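Local structure of Lys-gingipain W83 (4ITC) at residues T59-L64 with R152-T157; E91-Y96 with F160-D165; P13-T18 with I65-D70. The protein cleaves proteins after lysine as a secreted cysteine protease of Porphyromonas gingivalis; this chain is its K1 adhesin domain, a calcium-binding beta sandwich. All blocks are in the same frame, centred on the assembly; numbering follows the deposited sequence. Where two conformers were deposited one is given.

Overall arrangement
Contacts 1 and 3 are built along the five-stranded sheet of the sandwich, and contact 2 packs one sheet against the other. Strand 62-65 is shared: contact 1 pairs Asn-62 and Tyr-63 with strand 148-153, and contact 3 pairs the strand's end with the edge strand 17-20. Their centres lie about 18 Å apart. Contact 2 is the buried one, about 8 Å from contact 1 centre to centre, and a probable hydrogen bond from His-153 to Glu-91 links the two. Contacts 1 and 3 are partly buried. Contact 1 adds a salt bridge to its backbone bonds, contact 3 adds a tryptophan face against a proline, and contact 2 relies on one carboxylate and apolar packing.

Contact 1 of 3, residues T59-L64 with R152-T157; sequences TPDNYL and RHFQST. With CA (calcium ion), chain B.
Arg-152 lies alongside Tyr-63 and reaches on to Asp-61. Its chain is extended from CG to NE, with CG anti to the backbone N (chi1 -172°). Arg-152 CG sits over the centre of the Tyr-63 ring, a CH-pi contact of 3.9 Å to the centroid. The guanidinium then grips the Asp-61 carboxylate side-on. Arg-152 NE gives a nearly straight bond of 2.8 Å to Asp-61 OD1, on the syn side and 28° out of the carboxylate plane. Arg-152 NH2 reaches Asp-61 OD2 at 3.2 Å from above that plane. Phe-154 covers one guanidinium face and the Tyr-63 hydroxyl meets the other, while NH1 bonds to Tyr-96. Between them these neighbours fix the guanidinium's position and rotation.

His-153 pairs with Asn-62 through two backbone bonds, N to Asn-62 O (2.8 Å) and O from Asn-62 N (2.9 Å). This is an antiparallel hydrogen-bonded pair, and Tyr-63 with Arg-152 is the adjoining non-hydrogen-bonded pair. Strands 62-65 and 148-153 are thus neighbours in one sheet of the cleaved adhesin beta sandwich. On the sheet face that carries Asn-62 and His-153, Pro-60 CG rests over the His-153 ring, off its centre, in a CH-pi contact. Both ring nitrogens have partners, ND1 at Ser-47 and NE2 at Glu-91. Asn-62 ND2 also bonds to Ser-47. Asn-62 OD1 binds the calcium ion at 2.4 Å, in a site completed by Asp-20, Asp-22, Asp-24, the carbonyl of His-26 and a water.

Beyond the paired residues, Phe-154 CA directs its hydrogen at Pro-60 O, 3.3 Å away. A different water donates to Pro-60 O. Ser-156 O lies 3.4 Å from Pro-60 CD. At Thr-157, OG1 bonds to Leu-58 O and touches CG2 of Thr-59; the two threonine side chains run alongside each other in the same direction.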
# COMPACT_ATOMS: atom_id res chain seq x y z
N THR A 59 14.25 7.46 -0.62
CA THR A 59 13.30 8.27 -1.36
C THR A 59 12.45 7.35 -2.31
O THR A 59 12.61 7.38 -3.55
CB THR A 59 13.99 9.39 -2.13
OG1 THR A 59 14.96 8.82 -3.02
CG2 THR A 59 14.64 10.38 -1.17
N PRO A 60 11.52 6.58 -1.71
CA PRO A 60 10.77 5.60 -2.51
C PRO A 60 9.92 6.22 -3.61
O PRO A 60 9.34 7.30 -3.44
CB PRO A 60 9.86 4.91 -1.49
CG PRO A 60 9.83 5.84 -0.34
CD PRO A 60 11.18 6.48 -0.28
N ASP A 61 9.80 5.47 -4.70
CA ASP A 61 8.75 5.61 -5.66
C ASP A 61 8.43 4.19 -6.08
O ASP A 61 8.88 3.67 -7.12
CB ASP A 61 9.15 6.51 -6.82
CG ASP A 61 8.01 6.74 -7.79
OD1 ASP A 61 6.88 6.30 -7.48
OD2 ASP A 61 8.26 7.34 -8.88
N ASN A 62 7.66 3.52 -5.20
CA ASN A 62 7.45 2.04 -5.28
C ASN A 62 6.00 1.74 -5.56
O ASN A 62 5.10 2.26 -4.84
CB ASN A 62 7.83 1.34 -4.00
CG ASN A 62 9.26 1.62 -3.49
OD1 ASN A 62 10.21 1.92 -4.28
ND2 ASN A 62 9.45 1.43 -2.17
N TYR A 63 5.75 0.86 -6.52
CA TYR A 63 4.41 0.49 -6.94
C TYR A 63 4.15 -0.95 -6.62
O TYR A 63 5.02 -1.81 -6.81
CB TYR A 63 4.20 0.64 -8.43
CG TYR A 63 4.28 2.07 -9.00
CD1 TYR A 63 5.46 2.74 -9.13
CD2 TYR A 63 3.13 2.67 -9.47
CE1 TYR A 63 5.50 4.01 -9.67
CE2 TYR A 63 3.17 3.93 -10.03
CZ TYR A 63 4.38 4.58 -10.14
OH TYR A 63 4.43 5.82 -10.71
N LEU A 64 2.95 -1.23 -6.13
CA LEU A 64 2.42 -2.60 -5.96
C LEU A 64 1.13 -2.62 -6.76
O LEU A 64 0.21 -1.83 -6.49
CB LEU A 64 2.16 -2.87 -4.49
CG LEU A 64 1.48 -4.19 -4.17
CD1 LEU A 64 2.32 -5.40 -4.54
CD2 LEU A 64 1.09 -4.22 -2.70
N ARG A 152 0.99 3.24 -4.64
CA ARG A 152 2.25 3.89 -4.89
C ARG A 152 2.72 4.59 -3.64
O ARG A 152 2.03 5.44 -3.09
CB ARG A 152 2.10 4.93 -5.98
CG ARG A 152 3.38 5.57 -6.48
CD ARG A 152 3.07 6.70 -7.46
NE ARG A 152 4.29 7.34 -7.90
CZ ARG A 152 4.35 8.47 -8.57
NH1 ARG A 152 3.24 9.14 -8.84
NH2 ARG A 152 5.54 8.93 -8.94
N HIS A 153 3.91 4.22 -3.16
CA HIS A 153 4.58 4.90 -2.03
C HIS A 153 5.61 5.83 -2.60
O HIS A 153 6.54 5.38 -3.22
CB HIS A 153 5.25 3.87 -1.14
CG HIS A 153 5.88 4.43 0.08
ND1 HIS A 153 6.90 3.78 0.76
CD2 HIS A 153 5.55 5.50 0.84
CE1 HIS A 153 7.21 4.46 1.85
NE2 HIS A 153 6.41 5.52 1.91
N PHE A 154 5.39 7.14 -2.43
CA PHE A 154 6.19 8.14 -3.15
C PHE A 154 6.09 9.46 -2.42
O PHE A 154 5.28 9.59 -1.51
CB PHE A 154 5.78 8.30 -4.65
CG PHE A 154 4.47 9.03 -4.86
CD1 PHE A 154 3.27 8.54 -4.35
CD2 PHE A 154 4.44 10.21 -5.56
CE1 PHE A 154 2.09 9.22 -4.53
CE2 PHE A 154 3.25 10.89 -5.76
CZ PHE A 154 2.08 10.41 -5.21
N GLN A 155 6.90 10.43 -2.82
CA GLN A 155 6.93 11.76 -2.13
C GLN A 155 6.98 11.57 -0.62
O GLN A 155 6.26 12.23 0.16
CB GLN A 155 5.76 12.65 -2.55
CG GLN A 155 5.97 13.17 -3.95
CD GLN A 155 4.78 13.92 -4.52
OE1 GLN A 155 3.84 14.29 -3.81
NE2 GLN A 155 4.82 14.15 -5.81
N SER A 156 7.81 10.59 -0.22
CA SER A 156 7.99 10.19 1.16
C SER A 156 9.48 10.07 1.42
O SER A 156 10.26 9.62 0.56
CB SER A 156 7.33 8.83 1.45
OG SER A 156 5.93 8.89 1.28
N THR A 157 9.90 10.51 2.59
CA THR A 157 11.29 10.25 2.98
C THR A 157 11.45 10.39 4.49
O THR A 157 10.78 11.21 5.15
CB THR A 157 12.25 11.20 2.23
OG1 THR A 157 13.60 10.79 2.44
CG2 THR A 157 12.11 12.65 2.75
CA CA B . 12.60 1.98 -4.33
O HOH W 1 10.01 9.53 -1.97
O HOH W 2 8.78 10.26 -5.10
O HOH W 3 12.78 3.07 -2.16

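Contact 2 of 3, residues E91-Y96 with F160-D165; sequences EHYAVY and FYIDLD. With CA (calcium ion), chain C.
Glu-91 bends at chi2 (-72°), and this fold in its chain carries the carboxylate over to the backbone of Phe-160. Chi1 of Ile-162 (-176°) turns CG1 away from the backbone N, and the chain stays extended to CD1, which reaches the Tyr-93 ring. The polar link is one hydrogen bond, from Phe-160 N to Glu-91 OE2 at 2.9 Å. The hydrogen bond is bent, 140° at the hydrogen, and meets OE2 nearly in line with the C-O bond. Ser-49 is a second partner of OE2. OE1 is bonded to His-153, so both carboxylate oxygens of this buried residue are satisfied. The nearby imidazole would probably steady the negative charge.

The apolar part lies beside it. CB of Glu-91 packs on CB of Ile-162 at 3.9 Å. CD1 of Ile-162 comes obliquely onto the Tyr-93 ring, 3.5 Å from CD1 of the tyrosine, and the two side chains cross at about a right angle. His-153 also touches Ile-162.

Further along the same strand, Asp-165 binds a calcium ion through both carboxylate oxygens. Ser-7, Glu-9, Ser-41, Gly-43 and Glu-166 complete that site. The hydrogen bond joins the loop residues just before strands 92-98 and 161-171. These strands belong to different sheets, and Tyr-93 with Ile-162 is the packing between them, at the centre of a beta sandwich, the fold of the cleaved adhesin family.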
# COMPACT_ATOMS: atom_id res chain seq x y z
N GLU A 91 3.83 8.92 6.17
CA GLU A 91 4.06 8.32 4.87
C GLU A 91 3.00 8.77 3.89
O GLU A 91 1.79 8.78 4.21
CB GLU A 91 4.07 6.79 5.00
CG GLU A 91 5.16 6.24 5.95
CD GLU A 91 6.59 6.34 5.41
OE1 GLU A 91 6.80 6.89 4.29
OE2 GLU A 91 7.53 5.91 6.12
N HIS A 92 3.45 9.04 2.68
CA HIS A 92 2.59 9.52 1.61
C HIS A 92 2.40 8.43 0.58
O HIS A 92 3.36 7.79 0.17
CB HIS A 92 3.23 10.76 0.97
CG HIS A 92 2.35 11.43 -0.06
ND1 HIS A 92 1.36 12.31 0.31
CD2 HIS A 92 2.26 11.29 -1.40
CE1 HIS A 92 0.72 12.72 -0.77
NE2 HIS A 92 1.25 12.13 -1.82
N TYR A 93 1.17 8.30 0.11
CA TYR A 93 0.89 7.29 -0.89
C TYR A 93 -0.30 7.71 -1.73
O TYR A 93 -1.05 8.66 -1.40
CB TYR A 93 0.61 5.90 -0.25
CG TYR A 93 -0.72 5.81 0.46
CD1 TYR A 93 -0.92 6.40 1.71
CD2 TYR A 93 -1.79 5.20 -0.13
CE1 TYR A 93 -2.16 6.36 2.34
CE2 TYR A 93 -3.03 5.15 0.50
CZ TYR A 93 -3.19 5.76 1.71
OH TYR A 93 -4.45 5.66 2.30
N ALA A 94 -0.47 6.99 -2.83
CA ALA A 94 -1.66 7.20 -3.68
C ALA A 94 -2.10 5.86 -4.23
O ALA A 94 -1.29 4.94 -4.31
CB ALA A 94 -1.40 8.22 -4.79
N VAL A 95 -3.38 5.76 -4.59
CA VAL A 95 -3.94 4.63 -5.27
C VAL A 95 -4.43 5.09 -6.63
O VAL A 95 -5.12 6.14 -6.73
CB VAL A 95 -5.14 4.05 -4.47
CG1 VAL A 95 -5.82 2.92 -5.18
CG2 VAL A 95 -4.71 3.67 -3.07
N TYR A 96 -4.10 4.33 -7.68
CA TYR A 96 -4.43 4.68 -9.07
C TYR A 96 -5.15 3.54 -9.74
O TYR A 96 -4.92 2.39 -9.36
CB TYR A 96 -3.14 4.90 -9.92
CG TYR A 96 -2.22 5.99 -9.42
CD1 TYR A 96 -1.30 5.76 -8.40
CD2 TYR A 96 -2.27 7.27 -9.98
CE1 TYR A 96 -0.46 6.77 -7.96
CE2 TYR A 96 -1.44 8.27 -9.54
CZ TYR A 96 -0.52 8.03 -8.54
OH TYR A 96 0.33 9.03 -8.10
N PHE A 160 9.33 5.89 8.34
CA PHE A 160 9.73 4.49 8.59
C PHE A 160 9.13 3.59 7.51
O PHE A 160 9.71 3.48 6.44
CB PHE A 160 9.48 4.03 10.03
CG PHE A 160 10.17 2.75 10.40
CD1 PHE A 160 11.53 2.61 10.19
CD2 PHE A 160 9.48 1.70 10.94
CE1 PHE A 160 12.20 1.44 10.55
CE2 PHE A 160 10.14 0.50 11.30
CZ PHE A 160 11.49 0.38 11.10
N TYR A 161 8.05 2.92 7.81
CA TYR A 161 7.32 2.11 6.81
C TYR A 161 5.88 2.52 6.72
O TYR A 161 5.26 2.92 7.71
CB TYR A 161 7.29 0.61 7.07
CG TYR A 161 8.51 -0.10 7.58
CD1 TYR A 161 9.81 0.37 7.31
CD2 TYR A 161 8.35 -1.29 8.27
CE1 TYR A 161 10.90 -0.33 7.80
CE2 TYR A 161 9.45 -2.00 8.74
CZ TYR A 161 10.71 -1.51 8.50
OH TYR A 161 11.87 -2.17 8.90
N ILE A 162 5.32 2.35 5.52
CA ILE A 162 3.90 2.23 5.32
C ILE A 162 3.56 0.75 5.17
O ILE A 162 4.22 0.02 4.41
CB ILE A 162 3.38 3.08 4.11
CG1 ILE A 162 1.85 2.99 4.01
CG2 ILE A 162 4.08 2.74 2.81
CD1 ILE A 162 1.30 3.97 2.99
N ASP A 163 2.52 0.31 5.85
CA ASP A 163 2.05 -1.05 5.78
C ASP A 163 0.65 -1.05 5.12
O ASP A 163 -0.17 -0.19 5.41
CB ASP A 163 1.89 -1.65 7.16
CG ASP A 163 3.13 -1.65 8.04
OD1 ASP A 163 4.29 -1.38 7.61
OD2 ASP A 163 2.90 -1.95 9.27
N LEU A 164 0.37 -2.10 4.37
CA LEU A 164 -0.84 -2.25 3.59
C LEU A 164 -1.31 -3.69 3.74
O LEU A 164 -0.50 -4.63 3.70
CB LEU A 164 -0.55 -1.94 2.10
CG LEU A 164 -1.62 -2.30 1.08
CD1 LEU A 164 -2.73 -1.29 1.18
CD2 LEU A 164 -1.05 -2.27 -0.35
N ASP A 165 -2.64 -3.88 3.91
CA ASP A 165 -3.18 -5.24 4.11
C ASP A 165 -4.61 -5.35 3.64
O ASP A 165 -5.32 -4.35 3.46
CB ASP A 165 -3.06 -5.65 5.59
CG ASP A 165 -3.02 -7.16 5.80
OD1 ASP A 165 -2.89 -7.93 4.83
OD2 ASP A 165 -3.08 -7.58 6.98
CA CA C . -3.03 -9.93 6.20

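Contact 3 of 3, residues P13-T18 with I65-D70. With GAI (guanidine), chain G.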
# COMPACT_ATOMS: atom_id res chain seq x y z
N PRO A 13 1.92 -12.54 -4.18
CA PRO A 13 1.87 -13.53 -5.26
C PRO A 13 2.51 -13.03 -6.54
O PRO A 13 2.49 -11.82 -6.82
CB PRO A 13 0.39 -13.79 -5.44
CG PRO A 13 -0.28 -13.31 -4.22
CD PRO A 13 0.58 -12.22 -3.66
N ALA A 14 3.09 -13.91 -7.36
CA ALA A 14 3.72 -13.53 -8.61
C ALA A 14 2.78 -12.88 -9.61
O ALA A 14 3.24 -12.26 -10.56
CB ALA A 14 4.40 -14.74 -9.24
N SER A 15 1.47 -13.04 -9.44
CA SER A 15 0.50 -12.40 -10.31
C SER A 15 0.39 -10.89 -10.03
O SER A 15 -0.13 -10.16 -10.88
CB SER A 15 -0.86 -13.05 -10.13
OG SER A 15 -1.20 -13.11 -8.76
N TRP A 16 0.89 -10.44 -8.88
CA TRP A 16 0.97 -9.00 -8.61
C TRP A 16 2.27 -8.52 -9.20
O TRP A 16 3.22 -9.26 -9.31
CB TRP A 16 0.91 -8.71 -7.11
CG TRP A 16 -0.43 -8.93 -6.49
CD1 TRP A 16 -1.13 -10.12 -6.40
CD2 TRP A 16 -1.22 -7.97 -5.81
NE1 TRP A 16 -2.30 -9.94 -5.74
CE2 TRP A 16 -2.39 -8.61 -5.36
CE3 TRP A 16 -1.08 -6.61 -5.56
CZ2 TRP A 16 -3.40 -7.94 -4.67
CZ3 TRP A 16 -2.10 -5.95 -4.85
CH2 TRP A 16 -3.22 -6.61 -4.42
N LYS A 17 2.32 -7.26 -9.62
CA LYS A 17 3.54 -6.69 -10.16
C LYS A 17 4.09 -5.66 -9.19
O LYS A 17 3.32 -4.92 -8.56
CB LYS A 17 3.25 -6.02 -11.51
CG LYS A 17 4.43 -5.29 -12.13
CD LYS A 17 4.06 -4.88 -13.54
CE LYS A 17 5.17 -4.11 -14.19
NZ LYS A 17 4.79 -3.66 -15.55
N THR A 18 5.40 -5.63 -9.04
CA THR A 18 6.05 -4.59 -8.25
C THR A 18 6.95 -3.79 -9.15
O THR A 18 7.60 -4.34 -10.07
CB THR A 18 6.82 -5.12 -7.02
OG1 THR A 18 7.73 -6.17 -7.43
CG2 THR A 18 5.87 -5.61 -5.96
N ILE A 65 1.05 -3.55 -7.71
CA ILE A 65 -0.00 -3.53 -8.71
C ILE A 65 -0.73 -4.86 -8.74
O ILE A 65 -0.10 -5.91 -8.74
CB ILE A 65 0.61 -3.23 -10.10
CG1 ILE A 65 1.27 -1.82 -10.11
CG2 ILE A 65 -0.42 -3.30 -11.23
CD1 ILE A 65 2.37 -1.67 -11.13
N THR A 66 -2.06 -4.79 -8.74
CA THR A 66 -2.91 -5.98 -8.85
C THR A 66 -2.70 -6.78 -10.11
O THR A 66 -2.20 -6.30 -11.11
CB THR A 66 -4.40 -5.61 -8.75
OG1 THR A 66 -4.75 -4.88 -9.93
CG2 THR A 66 -4.75 -4.84 -7.46
N PRO A 67 -3.12 -8.06 -10.05
CA PRO A 67 -3.37 -8.74 -11.31
C PRO A 67 -4.43 -8.02 -12.13
O PRO A 67 -5.15 -7.14 -11.62
CB PRO A 67 -3.89 -10.12 -10.82
CG PRO A 67 -3.51 -10.27 -9.43
CD PRO A 67 -3.47 -8.88 -8.89
N ALA A 68 -4.55 -8.40 -13.39
CA ALA A 68 -5.56 -7.81 -14.24
C ALA A 68 -6.95 -8.04 -13.69
O ALA A 68 -7.27 -9.13 -13.21
CB ALA A 68 -5.46 -8.40 -15.64
N LEU A 69 -7.80 -7.03 -13.86
CA LEU A 69 -9.14 -6.98 -13.30
C LEU A 69 -10.18 -6.87 -14.43
O LEU A 69 -9.90 -6.38 -15.51
CB LEU A 69 -9.27 -5.76 -12.40
CG LEU A 69 -8.21 -5.56 -11.32
CD1 LEU A 69 -8.35 -4.20 -10.65
CD2 LEU A 69 -8.28 -6.66 -10.27
N ASP A 70 -11.38 -7.41 -14.14
CA ASP A 70 -12.52 -7.38 -15.06
C ASP A 70 -13.64 -6.61 -14.38
O ASP A 70 -14.36 -7.14 -13.54
CB ASP A 70 -12.99 -8.83 -15.34
CG ASP A 70 -14.13 -8.91 -16.34
OD1 ASP A 70 -14.26 -8.00 -17.17
OD2 ASP A 70 -14.86 -9.93 -16.28
C GAI G . 6.04 -9.62 -6.80
N1 GAI G . 6.00 -8.73 -7.69
N2 GAI G . 5.16 -10.62 -6.77
N3 GAI G . 7.00 -9.56 -5.87
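Two backbone hydrogen bonds join Lys-17 to Ile-65. Lys-17 N gives to Ile-65 O at 2.9 Å, and Ile-65 N gives to Lys-17 O at 2.8 Å. They make an antiparallel hydrogen-bonded pair, whose side chains share one face of the sheet, and Lys-17 CB lies 4.1 Å from Ile-65 CB. The rest of the lysine leads away to a salt bridge with Asp-103. Just before the pair, residues 13-16 form a type I turn, closed by Trp-16 N to Pro-13 O.

The main packing is on the Trp-16 indole. CG of Trp-16 is anti to the carbonyl carbon (chi1 -71°), and this lays one indole face against the chain of residues 66 and 67. CD of Pro-67 stands over the five-membered ring, 3.5 Å from its centroid and 11° off the normal. CA of Thr-66 stands over the six-membered ring, on the same face, at 4.0 Å from the centroid. Both are CH-pi contacts. The methyl CG2 of Thr-66 reaches CH2 of the indole at 3.8 Å. Pro-67 CG extends the patch to Ser-15, lying 3.7 Å from its OG.

A guanidine molecule is held mainly by polar atoms of 13-18. Its N1 bonds to Trp-16 O and to Thr-18 OG1, the latter at 3.1 Å. N2 makes a weak bond to Trp-16 O and comes close to Pro-13 O.

Within 65-70, Thr-66 OG1 bonds to Pro-67 O and to Val-149 N, and its backbone is also hydrogen-bonded to Val-149. Around the contact, Phe-8 meets Trp-16 edge to face, and Leu-64 and Glu-6 touch the indole. Pro-67 packs on Leu-4 of strand 3-6. Ile-65 lies against Tyr-148 and Ala-150. Edge strand 17-20 is thus joined to strand 62-65, with strand 148-153 next in the sheet.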